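Long-range contacts in uncharacterized conserved protein (Ruegeria pomeroyi DSS-3, PDB 3IUS), which is of unknown function but probably binds NAD as an atypical member of the short-chain dehydrogenase/reductase family, related to the NAD-dependent epimerases and dehydratases: residues T104-D109 with T119-T124; G177-R182 with N252-N257; S70-S75 with R129-A134; F149-I154 with Y205-D210. All blocks are in the same frame, centred on the assembly; numbering follows the deposited sequence.

Contact 1 of 4, residues T104-D109 with T119-T124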
# COMPACT_ATOMS: atom_id res chain seq x y z
N THR A 104 5.64 5.10 -1.55
CA THR A 104 6.88 5.77 -1.19
C THR A 104 7.64 6.25 -2.41
O THR A 104 8.72 6.84 -2.28
CB THR A 104 7.80 4.88 -0.34
OG1 THR A 104 8.10 3.68 -1.07
CG2 THR A 104 7.14 4.53 0.98
N ALA A 105 7.10 6.01 -3.60
CA ALA A 105 7.78 6.42 -4.83
C ALA A 105 7.77 7.93 -4.98
O ALA A 105 8.53 8.50 -5.76
CB ALA A 105 7.16 5.75 -6.06
N VAL A 106 6.91 8.59 -4.20
CA VAL A 106 6.84 10.05 -4.25
C VAL A 106 8.15 10.73 -3.85
O VAL A 106 8.42 11.86 -4.29
CB VAL A 106 5.72 10.57 -3.34
CG1 VAL A 106 4.37 10.03 -3.79
CG2 VAL A 106 6.00 10.20 -1.90
N TYR A 107 8.95 10.07 -3.02
CA TYR A 107 10.18 10.66 -2.51
C TYR A 107 11.29 10.74 -3.55
O TYR A 107 12.10 11.67 -3.53
CB TYR A 107 10.66 9.92 -1.26
CG TYR A 107 9.72 10.05 -0.08
CD1 TYR A 107 9.49 11.29 0.50
CD2 TYR A 107 9.06 8.94 0.43
CE1 TYR A 107 8.62 11.42 1.56
CE2 TYR A 107 8.21 9.06 1.50
CZ TYR A 107 7.98 10.31 2.06
OH TYR A 107 7.13 10.42 3.12
N GLY A 108 11.34 9.77 -4.45
CA GLY A 108 12.39 9.75 -5.45
C GLY A 108 13.70 9.24 -4.89
O GLY A 108 13.72 8.49 -3.90
N ASP A 109 14.80 9.65 -5.52
CA ASP A 109 16.12 9.11 -5.20
C ASP A 109 16.87 9.93 -4.15
O ASP A 109 17.00 11.15 -4.26
CB ASP A 109 16.96 8.99 -6.48
CG ASP A 109 18.29 8.32 -6.24
OD1 ASP A 109 18.40 7.52 -5.28
OD2 ASP A 109 19.23 8.59 -7.02
N THR A 119 9.95 15.28 4.00
CA THR A 119 10.90 15.33 2.90
C THR A 119 10.23 15.77 1.59
O THR A 119 9.16 15.28 1.24
CB THR A 119 11.56 13.96 2.72
OG1 THR A 119 12.23 13.61 3.94
CG2 THR A 119 12.56 13.98 1.58
N PRO A 120 10.88 16.69 0.86
CA PRO A 120 10.34 17.16 -0.43
C PRO A 120 10.08 16.01 -1.41
O PRO A 120 10.80 15.01 -1.39
CB PRO A 120 11.45 18.07 -0.97
CG PRO A 120 12.15 18.56 0.26
CD PRO A 120 12.11 17.41 1.23
N LEU A 121 9.06 16.15 -2.26
CA LEU A 121 8.74 15.09 -3.22
C LEU A 121 9.43 15.31 -4.56
O LEU A 121 9.19 16.31 -5.24
CB LEU A 121 7.23 15.00 -3.41
CG LEU A 121 6.43 14.95 -2.11
CD1 LEU A 121 4.94 14.85 -2.39
CD2 LEU A 121 6.91 13.80 -1.22
N THR A 122 10.29 14.38 -4.95
CA THR A 122 11.00 14.47 -6.21
C THR A 122 11.03 13.13 -6.93
O THR A 122 12.09 12.56 -7.14
CB THR A 122 12.45 14.98 -6.03
OG1 THR A 122 13.21 14.00 -5.31
CG2 THR A 122 12.45 16.28 -5.24
N PRO A 123 9.85 12.62 -7.32
CA PRO A 123 9.81 11.33 -8.03
C PRO A 123 10.59 11.41 -9.33
O PRO A 123 10.65 12.46 -9.96
CB PRO A 123 8.32 11.13 -8.31
CG PRO A 123 7.68 12.48 -8.15
CD PRO A 123 8.53 13.26 -7.19
N THR A 124 11.20 10.30 -9.74
CA THR A 124 12.02 10.33 -10.94
C THR A 124 11.36 9.67 -12.14
O THR A 124 11.91 9.68 -13.24
CB THR A 124 13.41 9.70 -10.71
OG1 THR A 124 13.27 8.32 -10.38
CG2 THR A 124 14.14 10.42 -9.58
O HOH W 1 9.53 8.05 -8.25
O HOH W 2 14.81 12.13 -7.07
O HOH W 3 15.47 13.62 -4.37
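Leu121 packs beside Val106, with both side chains pointing the same way. Its CB starts 3.5 Å from Val106 O. CG stands anti to the carbonyl carbon (chi1 -49°) and brings CD2 alongside Val106. CD2 lies 3.8 Å from Val106 CG2. The same CD2 comes to 4.0 Å from Tyr107 CD1, approaching the ring obliquely. CD1 packs against the Arg150 guanidinium. Val106 CG2 also sits over the centre of one face of the Tyr107 ring, and Thr119 O lies at the ring edge, in its plane. Tyr107 OH is hydrogen-bonded to Arg150 NH1 and is close to the side-chain amide of Asn206.

Thr104-Ala105-Val106-Tyr107-Gly108 follows strand 97-103 of the Rossmann sheet and resembles the AVYG sequence common in extended short-chain dehydrogenases. The segment 119-124 leads into helix 126-140, so the contact joins the turn after one sheet strand to the approach of the next helix.

Pro123 CD presses on Val106 O at 3.2 Å. Thr122 OG1 lies 3.1 Å from Tyr107 O, a possible hydrogen bond. Gly108 has a positive phi (78°). Its CA makes a CA-H...O contact of 3.3 Å with Thr122 O, with an angle at H of 158°. A CB here would collide with that oxygen. One water accepts from Asp109 N and donates to Thr122 O. A second water donates to Ala105 O at 2.7 Å and accepts from Thr124 N at 3.2 Å.

Contact 2 of 4, residues G177-R182 with N252-N257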
# COMPACT_ATOMS: atom_id res chain seq x y z
N GLY A 177 24.36 -1.08 -2.85
CA GLY A 177 23.74 -0.14 -1.93
C GLY A 177 22.22 -0.16 -1.93
O GLY A 177 21.60 0.45 -1.06
N GLN A 178 21.62 -0.83 -2.91
CA GLN A 178 20.16 -0.80 -3.06
C GLN A 178 19.41 -1.47 -1.91
O GLN A 178 19.72 -2.58 -1.51
CB GLN A 178 19.74 -1.46 -4.38
CG GLN A 178 18.25 -1.35 -4.65
CD GLN A 178 17.85 0.02 -5.13
OE1 GLN A 178 18.47 0.57 -6.04
NE2 GLN A 178 16.82 0.59 -4.52
N VAL A 179 18.43 -0.76 -1.37
CA VAL A 179 17.50 -1.38 -0.44
C VAL A 179 16.08 -1.05 -0.88
O VAL A 179 15.85 -0.04 -1.56
CB VAL A 179 17.73 -0.88 0.99
CG1 VAL A 179 19.13 -1.24 1.47
CG2 VAL A 179 17.52 0.62 1.06
N PHE A 180 15.12 -1.90 -0.51
CA PHE A 180 13.71 -1.61 -0.74
C PHE A 180 12.93 -1.58 0.56
O PHE A 180 13.27 -2.26 1.53
CB PHE A 180 13.09 -2.64 -1.69
CG PHE A 180 13.55 -2.52 -3.11
CD1 PHE A 180 13.70 -1.27 -3.70
CD2 PHE A 180 13.82 -3.65 -3.86
CE1 PHE A 180 14.12 -1.16 -5.02
CE2 PHE A 180 14.24 -3.54 -5.17
CZ PHE A 180 14.39 -2.30 -5.75
N SER A 181 11.87 -0.77 0.60
CA SER A 181 11.02 -0.76 1.77
C SER A 181 9.89 -1.76 1.61
O SER A 181 9.31 -1.90 0.53
CB SER A 181 10.44 0.63 2.00
OG SER A 181 11.45 1.61 1.93
N ARG A 182 9.56 -2.44 2.71
CA ARG A 182 8.47 -3.40 2.74
C ARG A 182 7.50 -3.14 3.88
O ARG A 182 7.88 -2.60 4.92
CB ARG A 182 9.01 -4.82 2.90
CG ARG A 182 10.32 -5.10 2.20
CD ARG A 182 10.60 -6.59 2.23
NE ARG A 182 9.47 -7.34 1.67
CZ ARG A 182 9.17 -8.60 1.97
NH1 ARG A 182 9.90 -9.28 2.84
NH2 ARG A 182 8.13 -9.18 1.40
N ASN A 252 16.87 5.10 -4.61
CA ASN A 252 17.23 4.44 -3.36
C ASN A 252 17.03 5.38 -2.18
O ASN A 252 17.60 6.46 -2.16
CB ASN A 252 18.67 3.95 -3.42
CG ASN A 252 18.99 2.97 -2.33
OD1 ASN A 252 18.16 2.13 -1.97
ND2 ASN A 252 20.19 3.07 -1.78
N LYS A 253 16.24 4.95 -1.20
CA LYS A 253 16.06 5.71 0.03
C LYS A 253 15.70 4.80 1.20
O LYS A 253 15.43 3.61 1.01
CB LYS A 253 14.98 6.78 -0.16
CG LYS A 253 13.55 6.26 -0.15
CD LYS A 253 13.07 5.84 -1.52
CE LYS A 253 11.62 5.37 -1.48
NZ LYS A 253 11.22 4.75 -2.77
N ARG A 254 15.69 5.35 2.41
CA ARG A 254 15.25 4.61 3.58
C ARG A 254 14.17 5.47 4.20
O ARG A 254 14.34 6.68 4.30
CB ARG A 254 16.41 4.41 4.56
CG ARG A 254 17.42 3.34 4.10
CD ARG A 254 18.58 3.26 5.08
NE ARG A 254 19.44 2.10 4.82
CZ ARG A 254 20.37 2.08 3.88
NH1 ARG A 254 20.56 3.13 3.10
NH2 ARG A 254 21.12 0.99 3.72
N VAL A 255 13.04 4.86 4.55
CA VAL A 255 11.86 5.62 4.95
C VAL A 255 11.58 5.45 6.44
O VAL A 255 11.46 4.33 6.93
CB VAL A 255 10.62 5.18 4.15
CG1 VAL A 255 9.42 6.06 4.50
CG2 VAL A 255 10.91 5.21 2.64
N ARG A 256 11.43 6.58 7.13
CA ARG A 256 11.10 6.60 8.55
C ARG A 256 9.62 6.29 8.76
O ARG A 256 8.77 6.73 7.98
CB ARG A 256 11.40 7.98 9.17
CG ARG A 256 12.86 8.42 9.17
CD ARG A 256 13.73 7.58 10.11
NE ARG A 256 15.10 8.11 10.17
CZ ARG A 256 16.16 7.42 10.60
NH1 ARG A 256 16.01 6.18 11.02
NH2 ARG A 256 17.36 7.99 10.61
N ASN A 257 9.31 5.54 9.81
CA ASN A 257 7.94 5.16 10.14
C ASN A 257 7.56 5.59 11.56
O ASN A 257 6.75 4.94 12.21
CB ASN A 257 7.76 3.64 9.99
CG ASN A 257 8.65 2.85 10.93
OD1 ASN A 257 9.28 3.42 11.82
ND2 ASN A 257 8.72 1.53 10.73
O HOH W 4 22.81 0.69 1.32
O HOH W 5 14.83 2.39 -1.81
O HOH W 6 14.19 1.20 1.67
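Asn252 grips the backbone of Gly177 and Val179. The loop 177-182 leads into a strand of the Rossmann sheet, and 252-257 includes the short strand 254-255, which pairs in parallel with strand 114-115.

Two direct hydrogen bonds cross the contact. Val179 N donates to Asn252 OD1 at 3.0 Å, almost straight (176°), from a position tilted off the carbonyl plane. Asn252 ND2 gives Gly177 O a weak, bent bond of 3.1 Å. The amide reaches both because chi1 (-165°) sets CG opposite the backbone N. With an alanine here, Val179 N would probably lose its acceptor and Gly177 O its weak donor. Gln178 NE2 bonds to Val179 O and to Glu251 O.

Waters make further links. One donates to Gly177 O and accepts from Arg254 NH2, lying in plane at the guanidinium edge. Another accepts from Lys253 N and lies 2.6 Å from Val179 O. A third joins Ser181 OG to Lys253 O.

Van der Waals contacts complete the join. Val179 CG2 sits over one guanidinium face of Arg254, whose NH1 is bonded to Gly112 O. Ser181 OG rests 3.7 Å from Val255 CG2.

Contact 3 of 4, residues S70-S75 with R129-A134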
# COMPACT_ATOMS: atom_id res chain seq x y z
N SER A 70 -7.96 2.90 -2.98
CA SER A 70 -6.84 2.04 -3.37
C SER A 70 -6.55 2.17 -4.87
O SER A 70 -5.65 1.51 -5.39
CB SER A 70 -7.14 0.57 -3.05
OG SER A 70 -7.29 0.34 -1.66
N THR A 71 -7.31 3.01 -5.55
CA THR A 71 -7.23 3.11 -7.01
C THR A 71 -5.97 3.83 -7.47
O THR A 71 -5.72 4.96 -7.07
CB THR A 71 -8.47 3.83 -7.58
OG1 THR A 71 -8.52 5.17 -7.07
CG2 THR A 71 -9.74 3.10 -7.17
N ALA A 72 -5.19 3.18 -8.33
CA ALA A 72 -3.96 3.78 -8.86
C ALA A 72 -4.25 4.97 -9.77
O ALA A 72 -5.28 5.01 -10.44
CB ALA A 72 -3.14 2.74 -9.61
N PRO A 73 -3.34 5.95 -9.80
CA PRO A 73 -3.53 7.13 -10.65
C PRO A 73 -3.10 6.86 -12.09
O PRO A 73 -2.43 5.86 -12.36
CB PRO A 73 -2.57 8.15 -10.03
CG PRO A 73 -1.49 7.30 -9.47
CD PRO A 73 -2.22 6.14 -8.86
N ASP A 74 -3.51 7.75 -12.99
CA ASP A 74 -3.02 7.75 -14.36
C ASP A 74 -2.43 9.13 -14.63
O ASP A 74 -2.31 9.94 -13.71
CB ASP A 74 -4.15 7.44 -15.35
CG ASP A 74 -5.35 8.35 -15.18
OD1 ASP A 74 -5.18 9.49 -14.69
OD2 ASP A 74 -6.47 7.94 -15.54
N SER A 75 -2.10 9.41 -15.90
CA SER A 75 -1.48 10.68 -16.26
C SER A 75 -2.32 11.90 -15.87
O SER A 75 -1.80 13.01 -15.81
CB SER A 75 -1.15 10.72 -17.76
OG SER A 75 -2.32 10.63 -18.55
N ARG A 129 5.30 10.56 -10.34
CA ARG A 129 4.72 11.88 -10.60
C ARG A 129 3.20 11.82 -10.56
O ARG A 129 2.55 12.75 -10.07
CB ARG A 129 5.20 12.45 -11.95
CG ARG A 129 6.67 12.85 -11.97
CD ARG A 129 6.99 13.69 -13.20
NE ARG A 129 6.50 13.09 -14.44
CZ ARG A 129 7.19 12.23 -15.17
NH1 ARG A 129 8.41 11.87 -14.80
NH2 ARG A 129 6.67 11.73 -16.28
N TRP A 130 2.63 10.73 -11.06
CA TRP A 130 1.17 10.58 -11.03
C TRP A 130 0.67 10.45 -9.60
O TRP A 130 -0.41 10.95 -9.26
CB TRP A 130 0.71 9.38 -11.86
CG TRP A 130 1.13 9.43 -13.30
CD1 TRP A 130 1.55 10.53 -14.00
CD2 TRP A 130 1.15 8.34 -14.23
NE1 TRP A 130 1.83 10.19 -15.29
CE2 TRP A 130 1.60 8.85 -15.46
CE3 TRP A 130 0.83 6.98 -14.13
CZ2 TRP A 130 1.74 8.05 -16.59
CZ3 TRP A 130 0.98 6.19 -15.26
CH2 TRP A 130 1.43 6.72 -16.47
N ARG A 131 1.45 9.77 -8.75
CA ARG A 131 1.12 9.66 -7.33
C ARG A 131 1.12 11.03 -6.68
O ARG A 131 0.20 11.37 -5.94
CB ARG A 131 2.10 8.75 -6.60
CG ARG A 131 1.87 7.27 -6.82
CD ARG A 131 0.59 6.80 -6.15
NE ARG A 131 0.37 5.38 -6.42
CZ ARG A 131 -0.70 4.70 -6.01
NH1 ARG A 131 -1.65 5.30 -5.31
NH2 ARG A 131 -0.81 3.41 -6.30
N VAL A 132 2.15 11.83 -6.96
CA VAL A 132 2.22 13.17 -6.39
C VAL A 132 1.03 14.01 -6.83
O VAL A 132 0.43 14.73 -6.02
CB VAL A 132 3.53 13.89 -6.77
CG1 VAL A 132 3.43 15.38 -6.41
CG2 VAL A 132 4.72 13.23 -6.09
N MSE A 133 0.70 13.93 -8.11
CA MSE A 133 -0.48 14.58 -8.67
C MSE A 133 -1.72 14.21 -7.87
O MSE A 133 -2.49 15.07 -7.46
CB MSE A 133 -0.73 14.10 -10.10
CG MSE A 133 -0.05 14.84 -11.22
SE MSE A 133 -1.16 14.51 -12.81
CE MSE A 133 -2.60 15.74 -12.39
N ALA A 134 -1.92 12.91 -7.71
CA ALA A 134 -3.10 12.39 -7.02
C ALA A 134 -3.16 12.92 -5.59
O ALA A 134 -4.21 13.39 -5.14
CB ALA A 134 -3.12 10.87 -7.04
O HOH W 7 -2.78 2.46 -4.64
O HOH W 8 -4.45 4.31 -4.33
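The Trp130 indole lies flat against the backbone of Asp74 and Ser75, and the Arg131 guanidinium lies flat against Pro73. Over one indole face sit Asp74 C and Ser75 N. Ser75 is modelled in two conformers; in one, its CA makes a CH-pi contact 3.6 Å from the centroid of the five-membered ring, 18° off the normal. Over one guanidinium face, Pro73 CD lies 3.5 Å from Arg131 CZ. Two waters lie at the guanidinium edge, in plane.

This is a Rossmann-fold contact. The loop leaving strand 66-69 packs on helix 126-140, reached from strand 97-103 through a connection that includes strand 114-115. Thr71 touches a glycine-rich stretch after the first strand that is consistent with a dinucleotide-binding turn.

Arg131 bends at chi2 (-70°), which brings its end back to the loop. One edge water accepts from Arg131 NH2 at 2.7 Å and donates to Ser70 O at 3.1 Å. The other accepts from Arg131 NH1 and donates weakly to Thr71 O. Arg131 NH1 also bonds weakly with Tyr100 OH. Replacing Trp130 with a serine would probably open a gap beneath Asp74 and Ser75 and free that end of the loop to move. Met133, present as selenomethionine, brings SE to 3.4 Å from Ser75 O in the same conformer. Pro73 fits against the helix, its CG 3.9 Å from Trp130 CB and its CB 4.1 Å from Ala134 CB.

Contact 4 of 4, residues F149-I154 with Y205-D210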
# COMPACT_ATOMS: atom_id res chain seq x y z
N PHE A 149 -1.55 7.80 3.05
CA PHE A 149 -0.72 6.71 3.53
C PHE A 149 0.21 6.28 2.43
O PHE A 149 -0.23 5.73 1.43
CB PHE A 149 -1.60 5.53 3.98
CG PHE A 149 -2.57 5.88 5.07
CD1 PHE A 149 -2.20 5.76 6.40
CD2 PHE A 149 -3.84 6.36 4.77
CE1 PHE A 149 -3.08 6.09 7.41
CE2 PHE A 149 -4.72 6.69 5.78
CZ PHE A 149 -4.34 6.55 7.10
N ARG A 150 1.50 6.57 2.61
CA ARG A 150 2.50 6.20 1.62
C ARG A 150 2.99 4.79 1.93
O ARG A 150 3.79 4.57 2.84
CB ARG A 150 3.63 7.23 1.59
CG ARG A 150 3.09 8.66 1.35
CD ARG A 150 4.17 9.73 1.29
NE ARG A 150 3.60 11.01 0.88
CZ ARG A 150 4.13 12.21 1.14
NH1 ARG A 150 5.26 12.29 1.83
NH2 ARG A 150 3.53 13.31 0.72
N LEU A 151 2.48 3.85 1.15
CA LEU A 151 2.72 2.43 1.39
C LEU A 151 4.02 1.97 0.77
O LEU A 151 4.36 2.35 -0.35
CB LEU A 151 1.56 1.60 0.83
CG LEU A 151 0.14 1.93 1.30
CD1 LEU A 151 -0.89 1.02 0.62
CD2 LEU A 151 0.03 1.81 2.81
N ALA A 152 4.77 1.17 1.52
CA ALA A 152 5.94 0.51 0.97
C ALA A 152 5.49 -0.69 0.14
O ALA A 152 4.29 -0.88 -0.09
CB ALA A 152 6.88 0.09 2.10
N GLY A 153 6.44 -1.49 -0.31
CA GLY A 153 6.12 -2.71 -1.05
C GLY A 153 5.35 -3.69 -0.19
O GLY A 153 5.82 -4.11 0.87
N ILE A 154 4.17 -4.07 -0.65
CA ILE A 154 3.26 -4.89 0.15
C ILE A 154 3.55 -6.39 0.04
O ILE A 154 3.79 -6.92 -1.05
CB ILE A 154 1.80 -4.63 -0.25
CG1 ILE A 154 1.47 -3.14 -0.14
CG2 ILE A 154 0.86 -5.45 0.63
CD1 ILE A 154 0.14 -2.76 -0.75
N TYR A 205 1.28 9.78 6.46
CA TYR A 205 1.97 8.76 7.24
C TYR A 205 2.70 7.84 6.30
O TYR A 205 2.09 7.31 5.37
CB TYR A 205 0.99 7.90 8.03
CG TYR A 205 0.04 8.68 8.90
CD1 TYR A 205 0.40 9.03 10.20
CD2 TYR A 205 -1.21 9.05 8.44
CE1 TYR A 205 -0.47 9.75 11.00
CE2 TYR A 205 -2.08 9.77 9.24
CZ TYR A 205 -1.71 10.10 10.52
OH TYR A 205 -2.58 10.82 11.30
N ASN A 206 3.99 7.65 6.54
CA ASN A 206 4.74 6.58 5.89
C ASN A 206 4.33 5.25 6.50
O ASN A 206 4.28 5.12 7.72
CB ASN A 206 6.24 6.75 6.10
CG ASN A 206 6.81 7.91 5.33
OD1 ASN A 206 7.89 8.41 5.66
ND2 ASN A 206 6.10 8.35 4.31
N VAL A 207 4.08 4.24 5.67
CA VAL A 207 3.67 2.94 6.18
C VAL A 207 4.63 1.89 5.66
O VAL A 207 4.46 1.37 4.57
CB VAL A 207 2.21 2.59 5.81
CG1 VAL A 207 1.80 1.30 6.48
CG2 VAL A 207 1.27 3.72 6.23
N CYS A 208 5.66 1.62 6.46
CA CYS A 208 6.71 0.68 6.10
C CYS A 208 7.24 0.07 7.40
O CYS A 208 7.00 0.61 8.47
CB CYS A 208 7.85 1.41 5.39
SG CYS A 208 8.49 2.85 6.31
N ASP A 209 7.96 -1.03 7.30
CA ASP A 209 8.53 -1.64 8.49
C ASP A 209 9.87 -1.01 8.89
O ASP A 209 10.28 0.02 8.35
CB ASP A 209 8.61 -3.17 8.36
CG ASP A 209 9.71 -3.62 7.44
OD1 ASP A 209 10.60 -2.80 7.10
OD2 ASP A 209 9.70 -4.81 7.06
N ASP A 210 10.55 -1.64 9.85
CA ASP A 210 11.72 -1.05 10.49
C ASP A 210 13.03 -1.27 9.75
O ASP A 210 14.05 -0.67 10.11
CB ASP A 210 11.87 -1.60 11.91
CG ASP A 210 10.85 -1.02 12.86
OD1 ASP A 210 10.17 -0.05 12.48
OD2 ASP A 210 10.73 -1.54 13.99
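Phe149, Arg150 and Leu151 pair in parallel register with Tyr205, Asn206 and Val207. The two strand axes come within 4.7 Å and run 24° apart. Both the N and the O of Arg150 bond to strand 205-207. Its N donates to Tyr205 O at 2.9 Å, and its O accepts from Val207 N at 2.9 Å. Ala152 N then donates to Val207 O at 3.1 Å. After Ala152, whose CB still touches Cys208 CB, the chains part, and Gly153 pairs with Ser181 and Ile183. The Rossmann sheet branches here: strand 146-155 pairs with 97-103, 204-207 and, further on, 182-184.

Phe149, Leu151, Tyr205 and Val207 share one face of the sheet. The Phe149 and Tyr205 rings are nearly parallel (20°) but slid apart, with centroids 5.5 Å from each other. Val207 CG2 meets the edge of the Phe149 ring, and Leu151 CD2 lies 3.8 Å from Val207 CB. Helix 185-197 packs on Phe149.

Arg150 and Asn206 occupy the other face. The Arg150 chain runs extended from CG to NE, away from strand 205-207, and its NH2 forms a salt bridge with Glu135. One face is therefore mainly apolar, while the other buries a positive charge that Glu135 probably balances.

How the contacts relate
Contact 4 lies nearest the centre of the chain, in the Rossmann sheet. Contact 2 is 10 Å from it, centre to centre, and is joined to it by Asn257 ND2 to Asp210 OD1 (2.8 Å) and by Arg182 O with Asp209 N. Contact 1 meets contact 4 where Val106 and Leu121 pack on Arg150. It meets contact 2, 12 Å away between centres, where Asp109 OD1 bonds to Asn252 N. It also meets contact 3 through Val106 and Pro123 packed on Val132. Contacts 3 and 4 do not touch; their nearest atoms are about 7 Å apart. In contact 3, Thr71 touches a glycine-rich turn of the kind that would probably bind NAD in this fold.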